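PDB 3HR6: putative surface-anchored fimbrial subunit from Corynebacterium diphtheriae, which forms the shaft of the SpaA pilus as its major pilin, built of tandem Ig-like modules stabilised by isopeptide and disulfide bonds. Local coordinates for residues Phe328-Cys333 / Phe392-Thr397; Lys408-Lys413 / Gln426-Asp431. One frame throughout, in Å; residues are numbered along the deposited sequence.

Interaction 1 of 2, residues Phe328-Cys333 / Phe392-Thr397; sequences FQLHRC and FCLVET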
ATOM      1  N   PHE A 328     -11.095  27.690  25.633  1.00 12.57           N
ATOM      2  CA  PHE A 328     -11.139  26.311  26.095  1.00 12.52           C
ATOM      3  C   PHE A 328      -9.852  25.606  25.746  1.00 12.32           C
ATOM      4  O   PHE A 328      -9.149  25.952  24.755  1.00 12.04           O
ATOM      5  CB  PHE A 328     -12.307  25.534  25.470  1.00 11.93           C
ATOM      6  CG  PHE A 328     -13.645  26.124  25.780  1.00 11.15           C
ATOM      7  CD1 PHE A 328     -14.410  25.641  26.857  1.00 11.90           C
ATOM      8  CD2 PHE A 328     -14.133  27.186  25.042  1.00 11.32           C
ATOM      9  CE1 PHE A 328     -15.622  26.199  27.173  1.00 13.36           C
ATOM     10  CE2 PHE A 328     -15.346  27.760  25.349  1.00 13.53           C
ATOM     11  CZ  PHE A 328     -16.119  27.262  26.410  1.00 12.79           C
ATOM     12  N   GLN A 329      -9.511  24.669  26.618  1.00 11.98           N
ATOM     13  CA  GLN A 329      -8.504  23.685  26.309  1.00 12.73           C
ATOM     14  C   GLN A 329      -9.133  22.302  26.313  1.00 12.15           C
ATOM     15  O   GLN A 329     -10.107  21.995  27.045  1.00 10.98           O
ATOM     16  CB  GLN A 329      -7.308  23.815  27.243  1.00 12.61           C
ATOM     17  CG  GLN A 329      -6.632  25.140  27.160  1.00 14.49           C
ATOM     18  CD  GLN A 329      -5.356  25.164  27.965  1.00 14.11           C
ATOM     19  OE1 GLN A 329      -5.397  25.071  29.193  1.00 15.88           O
ATOM     20  NE2 GLN A 329      -4.232  25.353  27.288  1.00 16.23           N
ATOM     21  N   LEU A 330      -8.582  21.458  25.452  1.00 11.16           N
ATOM     22  CA  LEU A 330      -9.039  20.073  25.332  1.00 11.25           C
ATOM     23  C   LEU A 330      -8.157  19.156  26.190  1.00 11.90           C
ATOM     24  O   LEU A 330      -6.947  19.279  26.203  1.00 12.28           O
ATOM     25  CB  LEU A 330      -9.049  19.646  23.871  1.00 11.10           C
ATOM     26  CG  LEU A 330      -9.608  18.241  23.550  1.00 11.90           C
ATOM     27  CD1 LEU A 330     -11.098  18.166  23.844  1.00 14.23           C
ATOM     28  CD2 LEU A 330      -9.295  17.886  22.072  1.00 11.69           C
ATOM     29  N   HIS A 331      -8.807  18.251  26.905  1.00 11.54           N
ATOM     30  CA  HIS A 331      -8.191  17.403  27.900  1.00 11.05           C
ATOM     31  C   HIS A 331      -8.800  16.025  27.817  1.00 11.03           C
ATOM     32  O   HIS A 331      -9.742  15.797  27.072  1.00 12.48           O
ATOM     33  CB  HIS A 331      -8.454  17.954  29.294  1.00 10.87           C
ATOM     34  CG  HIS A 331      -7.557  19.089  29.681  1.00 11.08           C
ATOM     35  ND1 HIS A 331      -6.254  18.892  30.087  1.00 11.00           N
ATOM     36  CD2 HIS A 331      -7.782  20.421  29.764  1.00 14.02           C
ATOM     37  CE1 HIS A 331      -5.719  20.054  30.420  1.00 13.09           C
ATOM     38  NE2 HIS A 331      -6.621  21.004  30.225  1.00 13.21           N
ATOM     39  N   ARG A 332      -8.245  15.109  28.591  1.00 11.61           N
ATOM     40  CA  ARG A 332      -8.788  13.802  28.844  1.00 11.87           C
ATOM     41  C   ARG A 332      -9.255  13.747  30.305  1.00 12.58           C
ATOM     42  O   ARG A 332      -8.623  14.349  31.188  1.00 12.00           O
ATOM     43  CB  ARG A 332      -7.749  12.709  28.618  1.00 12.49           C
ATOM     44  CG  ARG A 332      -7.243  12.619  27.178  1.00 12.31           C
ATOM     45  CD  ARG A 332      -8.306  12.065  26.276  1.00 13.11           C
ATOM     46  NE  ARG A 332      -8.658  10.690  26.580  1.00 11.07           N
ATOM     47  CZ  ARG A 332      -9.538   9.931  25.926  1.00 11.91           C
ATOM     48  NH1 ARG A 332     -10.194  10.429  24.871  1.00 12.22           N
ATOM     49  NH2 ARG A 332      -9.757   8.676  26.343  1.00 13.62           N
ATOM     50  N   CYS A 333     -10.383  13.069  30.518  1.00 12.66           N
ATOM     51  CA  CYS A 333     -11.018  12.950  31.819  0.60 12.66           C
ATOM     52  C   CYS A 333     -11.218  11.465  32.172  1.00 13.18           C
ATOM     53  O   CYS A 333     -11.318  10.612  31.272  1.00 13.25           O
ATOM     54  CB  CYS A 333     -12.362  13.716  31.794  0.60 13.08           C
ATOM     55  SG  CYS A 333     -12.252  15.509  32.046  0.60 11.34           S
ATOM     56  N   PHE A 392     -12.735  12.578  26.198  1.00 12.88           N
ATOM     57  CA  PHE A 392     -12.298  13.941  26.082  1.00 12.11           C
ATOM     58  C   PHE A 392     -13.166  14.867  26.933  1.00 13.01           C
ATOM     59  O   PHE A 392     -14.347  14.579  27.270  1.00 12.71           O
ATOM     60  CB  PHE A 392     -12.343  14.420  24.626  1.00 12.98           C
ATOM     61  CG  PHE A 392     -11.390  13.721  23.713  1.00 10.58           C
ATOM     62  CD1 PHE A 392     -10.032  14.056  23.673  1.00 13.30           C
ATOM     63  CD2 PHE A 392     -11.835  12.698  22.877  1.00 14.32           C
ATOM     64  CE1 PHE A 392      -9.159  13.398  22.837  1.00 13.42           C
ATOM     65  CE2 PHE A 392     -10.970  12.039  22.042  1.00 14.07           C
ATOM     66  CZ  PHE A 392      -9.624  12.379  22.005  1.00 14.39           C
ATOM     67  N   CYS A 393     -12.566  15.981  27.303  1.00 13.33           N
ATOM     68  CA  CYS A 393     -13.340  17.022  27.988  1.00 13.40           C
ATOM     69  C   CYS A 393     -12.760  18.370  27.732  1.00 13.58           C
ATOM     70  O   CYS A 393     -11.603  18.507  27.411  1.00 14.12           O
ATOM     71  CB  CYS A 393     -13.465  16.734  29.480  1.00 13.62           C
ATOM     72  SG  CYS A 393     -11.816  16.442  30.226  1.00 17.48           S
ATOM     73  N   LEU A 394     -13.592  19.390  27.865  1.00 12.37           N
ATOM     74  CA  LEU A 394     -13.145  20.752  27.644  1.00 12.02           C
ATOM     75  C   LEU A 394     -13.090  21.494  28.966  1.00 12.81           C
ATOM     76  O   LEU A 394     -13.998  21.370  29.791  1.00 13.21           O
ATOM     77  CB  LEU A 394     -14.133  21.455  26.733  1.00 11.23           C
ATOM     78  CG  LEU A 394     -14.191  20.984  25.272  1.00 11.90           C
ATOM     79  CD1 LEU A 394     -15.534  21.510  24.590  1.00 11.77           C
ATOM     80  CD2 LEU A 394     -12.935  21.417  24.505  1.00 16.10           C
ATOM     81  N   VAL A 395     -12.035  22.272  29.140  1.00 12.51           N
ATOM     82  CA  VAL A 395     -11.915  23.143  30.313  1.00 11.75           C
ATOM     83  C   VAL A 395     -11.957  24.574  29.818  1.00 13.24           C
ATOM     84  O   VAL A 395     -11.159  24.990  28.960  1.00 13.35           O
ATOM     85  CB  VAL A 395     -10.600  22.894  31.085  1.00 10.68           C
ATOM     86  CG1 VAL A 395     -10.367  24.016  32.151  1.00 10.65           C
ATOM     87  CG2 VAL A 395     -10.590  21.521  31.719  1.00 11.44           C
ATOM     88  N   GLU A 396     -12.887  25.349  30.373  1.00 13.84           N
ATOM     89  CA  GLU A 396     -12.975  26.757  30.060  1.00 13.20           C
ATOM     90  C   GLU A 396     -11.956  27.535  30.871  1.00 12.75           C
ATOM     91  O   GLU A 396     -12.051  27.574  32.104  1.00 14.25           O
ATOM     92  CB  GLU A 396     -14.363  27.304  30.355  1.00 13.43           C
ATOM     93  CG  GLU A 396     -14.531  28.710  29.837  1.00 12.99           C
ATOM     94  CD  GLU A 396     -15.928  29.223  29.974  1.00 16.32           C
ATOM     95  OE1 GLU A 396     -16.491  29.201  31.085  1.00 17.61           O
ATOM     96  OE2 GLU A 396     -16.433  29.709  28.957  1.00 15.75           O
ATOM     97  N   THR A 397     -10.983  28.138  30.197  1.00 12.00           N
ATOM     98  CA  THR A 397      -9.890  28.855  30.887  1.00 12.56           C
ATOM     99  C   THR A 397     -10.103  30.366  30.953  1.00 12.77           C
ATOM    100  O   THR A 397      -9.467  31.036  31.759  1.00 13.23           O
ATOM    101  CB  THR A 397      -8.533  28.593  30.234  1.00 12.48           C
ATOM    102  OG1 THR A 397      -8.554  29.035  28.875  1.00 13.20           O
ATOM    103  CG2 THR A 397      -8.117  27.126  30.337  1.00 11.21           C
TER
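The C333 and C393 sulfurs are joined, SG to SG at 2.1 Å, in a disulfide with a chi3 of 88°. C393 reaches it by setting SG between its backbone N and carbonyl carbon (chi1 53°). R332 curls back, bent at chi2 and chi3, and lays NH1 over the centre of one face of the F392 ring, with CZ of R332 4.5 Å from the ring centroid. The guanidinium stands nearly upright on the ring, 85° between planes, an edge-down cation-pi contact. At the far end E396 CG makes an off-centre CH-pi contact with the F328 ring, and its OE2 lies 3.5 Å from F328 CZ. L330 CD1 packs on L394 CD2 at 3.8 Å.

Between the antiparallel strands, two pairs of backbone hydrogen bonds join Q329 with V395 and H331 with C393; C393 N bonds to H331 O at 2.8 Å. Farther out, K388 O takes R332 NE, D343 binds H331 ND1, and E396 OE1 accepts from L406 N. L330 and L394 pack on strands 302-315 and 361-375, and F328 on I311 of strand 302-315, making this a disulfide-tied antiparallel strand pair in the β-sandwich of an Ig-like pilin module.

Interaction 2 of 2, residues Lys408-Lys413 / Gln426-Asp431; sequences KPVIVK and QKVKID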
ATOM      1  N   LYS A 408     -16.255  22.772  36.184  1.00 19.88           N
ATOM      2  CA  LYS A 408     -15.910  21.390  35.917  1.00 19.04           C
ATOM      3  C   LYS A 408     -15.641  21.236  34.423  1.00 17.34           C
ATOM      4  O   LYS A 408     -16.172  22.008  33.613  1.00 15.98           O
ATOM      5  CB  LYS A 408     -17.019  20.446  36.366  1.00 18.78           C
ATOM      6  CG  LYS A 408     -17.207  20.376  37.879  1.00 21.02           C
ATOM      7  CD  LYS A 408     -18.140  19.221  38.272  1.00 24.68           C
ATOM      8  CE  LYS A 408     -18.374  19.106  39.783  1.00 26.44           C
ATOM      9  NZ  LYS A 408     -17.125  19.100  40.608  1.00 27.48           N
ATOM     10  N   PRO A 409     -14.822  20.239  34.070  1.00 16.84           N
ATOM     11  CA  PRO A 409     -14.667  19.897  32.654  1.00 16.11           C
ATOM     12  C   PRO A 409     -16.007  19.507  32.040  1.00 16.07           C
ATOM     13  O   PRO A 409     -16.841  18.900  32.716  1.00 16.22           O
ATOM     14  CB  PRO A 409     -13.695  18.711  32.681  1.00 16.48           C
ATOM     15  CG  PRO A 409     -12.951  18.864  33.958  1.00 17.19           C
ATOM     16  CD  PRO A 409     -13.929  19.440  34.928  1.00 16.91           C
ATOM     17  N   VAL A 410     -16.199  19.854  30.763  1.00 14.77           N
ATOM     18  CA  VAL A 410     -17.397  19.482  30.012  1.00 14.35           C
ATOM     19  C   VAL A 410     -17.044  18.226  29.208  1.00 13.52           C
ATOM     20  O   VAL A 410     -16.208  18.303  28.297  1.00 13.35           O
ATOM     21  CB  VAL A 410     -17.835  20.612  29.043  1.00 14.38           C
ATOM     22  CG1 VAL A 410     -19.061  20.211  28.262  1.00 15.90           C
ATOM     23  CG2 VAL A 410     -18.113  21.914  29.786  1.00 13.41           C
ATOM     24  N   ILE A 411     -17.678  17.099  29.544  1.00 12.34           N
ATOM     25  CA  ILE A 411     -17.362  15.826  28.891  1.00 12.93           C
ATOM     26  C   ILE A 411     -17.820  15.943  27.449  1.00 12.80           C
ATOM     27  O   ILE A 411     -18.903  16.471  27.174  1.00 13.39           O
ATOM     28  CB  ILE A 411     -18.027  14.604  29.565  1.00 12.83           C
ATOM     29  CG1 ILE A 411     -17.590  14.490  31.030  1.00 15.83           C
ATOM     30  CG2 ILE A 411     -17.652  13.314  28.801  1.00 14.31           C
ATOM     31  CD1 ILE A 411     -16.100  14.630  31.221  1.00 19.11           C
ATOM     32  N   VAL A 412     -16.957  15.539  26.536  1.00 12.21           N
ATOM     33  CA  VAL A 412     -17.287  15.495  25.132  1.00 12.59           C
ATOM     34  C   VAL A 412     -17.011  14.078  24.649  1.00 13.46           C
ATOM     35  O   VAL A 412     -15.869  13.622  24.695  1.00 13.67           O
ATOM     36  CB  VAL A 412     -16.498  16.545  24.330  1.00 13.65           C
ATOM     37  CG1 VAL A 412     -16.811  16.455  22.832  1.00 14.17           C
ATOM     38  CG2 VAL A 412     -16.772  17.955  24.879  1.00 11.85           C
ATOM     39  N   LYS A 413     -18.062  13.379  24.239  1.00 12.87           N
ATOM     40  CA  LYS A 413     -17.989  12.006  23.720  0.50 13.78           C
ATOM     41  C   LYS A 413     -17.500  12.049  22.278  1.00 14.30           C
ATOM     42  O   LYS A 413     -18.215  12.547  21.397  1.00 15.27           O
ATOM     43  CB  LYS A 413     -19.373  11.334  23.773  0.50 14.38           C
ATOM     44  CG  LYS A 413     -19.931  11.090  25.188  0.50 14.82           C
ATOM     45  CD  LYS A 413     -21.420  10.721  25.186  0.50 17.45           C
ATOM     46  CE  LYS A 413     -21.809   9.799  26.361  0.50 17.36           C
ATOM     47  NZ  LYS A 413     -23.288   9.564  26.493  0.50 19.22           N
ATOM     48  N   GLN A 426     -18.626  15.907  17.255  1.00 12.55           N
ATOM     49  CA  GLN A 426     -19.525  16.213  18.355  1.00 13.99           C
ATOM     50  C   GLN A 426     -19.697  17.720  18.395  1.00 13.43           C
ATOM     51  O   GLN A 426     -18.703  18.428  18.336  1.00 15.08           O
ATOM     52  CB  GLN A 426     -18.912  15.712  19.665  1.00 14.19           C
ATOM     53  CG  GLN A 426     -19.803  15.831  20.868  1.00 18.27           C
ATOM     54  CD  GLN A 426     -21.088  15.046  20.687  1.00 18.39           C
ATOM     55  OE1 GLN A 426     -22.156  15.625  20.596  1.00 24.03           O
ATOM     56  NE2 GLN A 426     -20.974  13.742  20.571  1.00 16.99           N
ATOM     57  N   LYS A 427     -20.942  18.178  18.484  1.00 14.17           N
ATOM     58  CA  LYS A 427     -21.260  19.577  18.701  1.00 15.39           C
ATOM     59  C   LYS A 427     -21.506  19.761  20.186  1.00 15.54           C
ATOM     60  O   LYS A 427     -22.286  19.028  20.762  1.00 18.29           O
ATOM     61  CB  LYS A 427     -22.515  19.942  17.900  1.00 15.26           C
ATOM     62  CG  LYS A 427     -22.937  21.399  17.958  1.00 20.29           C
ATOM     63  CD  LYS A 427     -24.349  21.560  17.456  1.00 22.95           C
ATOM     64  CE  LYS A 427     -24.455  21.375  15.949  1.00 24.15           C
ATOM     65  NZ  LYS A 427     -25.851  21.636  15.489  1.00 27.23           N
ATOM     66  N   VAL A 428     -20.869  20.759  20.798  1.00 13.93           N
ATOM     67  CA  VAL A 428     -20.974  21.000  22.222  1.00 13.36           C
ATOM     68  C   VAL A 428     -21.542  22.405  22.414  1.00 12.59           C
ATOM     69  O   VAL A 428     -20.861  23.380  22.166  1.00 12.60           O
ATOM     70  CB  VAL A 428     -19.596  20.887  22.874  1.00 13.41           C
ATOM     71  CG1 VAL A 428     -19.702  21.030  24.392  1.00 15.76           C
ATOM     72  CG2 VAL A 428     -18.964  19.538  22.466  1.00 17.19           C
ATOM     73  N   LYS A 429     -22.799  22.472  22.824  1.00 12.10           N
ATOM     74  CA  LYS A 429     -23.455  23.758  23.092  1.00 12.62           C
ATOM     75  C   LYS A 429     -23.178  24.192  24.513  1.00 13.61           C
ATOM     76  O   LYS A 429     -23.521  23.456  25.470  1.00 13.52           O
ATOM     77  CB  LYS A 429     -24.954  23.634  22.894  1.00 13.54           C
ATOM     78  CG  LYS A 429     -25.293  23.249  21.489  1.00 16.11           C
ATOM     79  CD  LYS A 429     -26.759  23.483  21.242  1.00 20.12           C
ATOM     80  CE  LYS A 429     -27.133  23.056  19.832  1.00 25.18           C
ATOM     81  NZ  LYS A 429     -26.547  23.991  18.819  1.00 28.84           N
ATOM     82  N   ILE A 430     -22.612  25.395  24.660  1.00 13.60           N
ATOM     83  CA  ILE A 430     -22.229  25.898  25.980  1.00 14.28           C
ATOM     84  C   ILE A 430     -22.771  27.304  26.128  1.00 15.30           C
ATOM     85  O   ILE A 430     -22.482  28.182  25.321  1.00 13.13           O
ATOM     86  CB  ILE A 430     -20.699  25.884  26.157  1.00 14.77           C
ATOM     87  CG1 ILE A 430     -20.165  24.460  26.022  1.00 14.81           C
ATOM     88  CG2 ILE A 430     -20.290  26.424  27.517  1.00 16.29           C
ATOM     89  CD1 ILE A 430     -18.687  24.401  26.109  1.00 14.42           C
ATOM     90  N   ASP A 431     -23.558  27.491  27.171  1.00 16.80           N
ATOM     91  CA  ASP A 431     -24.152  28.786  27.471  1.00 18.77           C
ATOM     92  C   ASP A 431     -23.454  29.317  28.705  1.00 20.73           C
ATOM     93  O   ASP A 431     -23.470  28.677  29.769  1.00 22.19           O
ATOM     94  CB  ASP A 431     -25.643  28.642  27.704  1.00 17.96           C
ATOM     95  CG  ASP A 431     -26.343  29.981  27.863  1.00 19.40           C
ATOM     96  OD1 ASP A 431     -25.985  30.953  27.174  1.00 18.82           O
ATOM     97  OD2 ASP A 431     -27.258  30.053  28.694  1.00 19.63           O
TER
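V412 and V428 touch CG2 to CG2 at 3.6 Å, their side chains crossing at a slant. V428 divides its two methyls between two valines: CG2 touches both methyls of V412, while CG1 lies 4.0 Å from V410 CG1. V410 and V428 pass alongside one another, pointing opposite ways. In V428 the CG1 branch is anti to the backbone N and CG2 anti to the carbonyl carbon, which spreads the methyls along the strand toward the two partners. I430 extends the row more loosely, with CD1 4.5 Å from V410 CG2. At the other end V412 CG1 rests on the aliphatic part of Q426, 3.6 Å from its CG.

The polar chemistry is one side-chain-to-backbone hydrogen bond, from Q426 NE2 to K413 O at 3.1 Å. It is nearly straight (164° at the hydrogen), and the acceptor lies close to the amide plane of Q426 while the donor sits in the carbonyl plane of K413. A bend at chi2 (60°) turns the amide toward that carbonyl, so that one side chain gives its CG to V412 and its NH to the main chain beyond.

The two strands run nearly antiparallel, at 163°, but their axes come no closer than 8.9 Å, and side chains rather than backbone bonds fill the distance. Each has its backbone partner elsewhere: V410 and V412 bond to L394 and F392, whereas Q426 and V428 bond to strand 302-315. V412 and V428 both touch I309 of that strand. Such facing of strands from two different sheets through valine and isoleucine side chains is the hydrophobic packing of a β-sandwich, here in an Ig-like pilin module.

Overall arrangement
Interactions 1 and 2 lie in the same part of the chain, their centres 9 Å apart, and both reach the same four-stranded sheet. Interaction 1 works within that sheet and is largely buried; interaction 2 spans from its edge strand, 410-412, to strand 424-432 of another sheet and is only partly buried. Strand 391-398 connects them, since L394 O and F392 O probably accept hydrogen bonds from V410 N and V412 N. P409 CB also packs on C333 SG of strand 327-333. The chemistry follows the geometry: adjacent strands are joined by backbone bonds, a covalent link and a cation-pi contact, facing strands mainly by methyl packing with a single glutamine bond toward the surface.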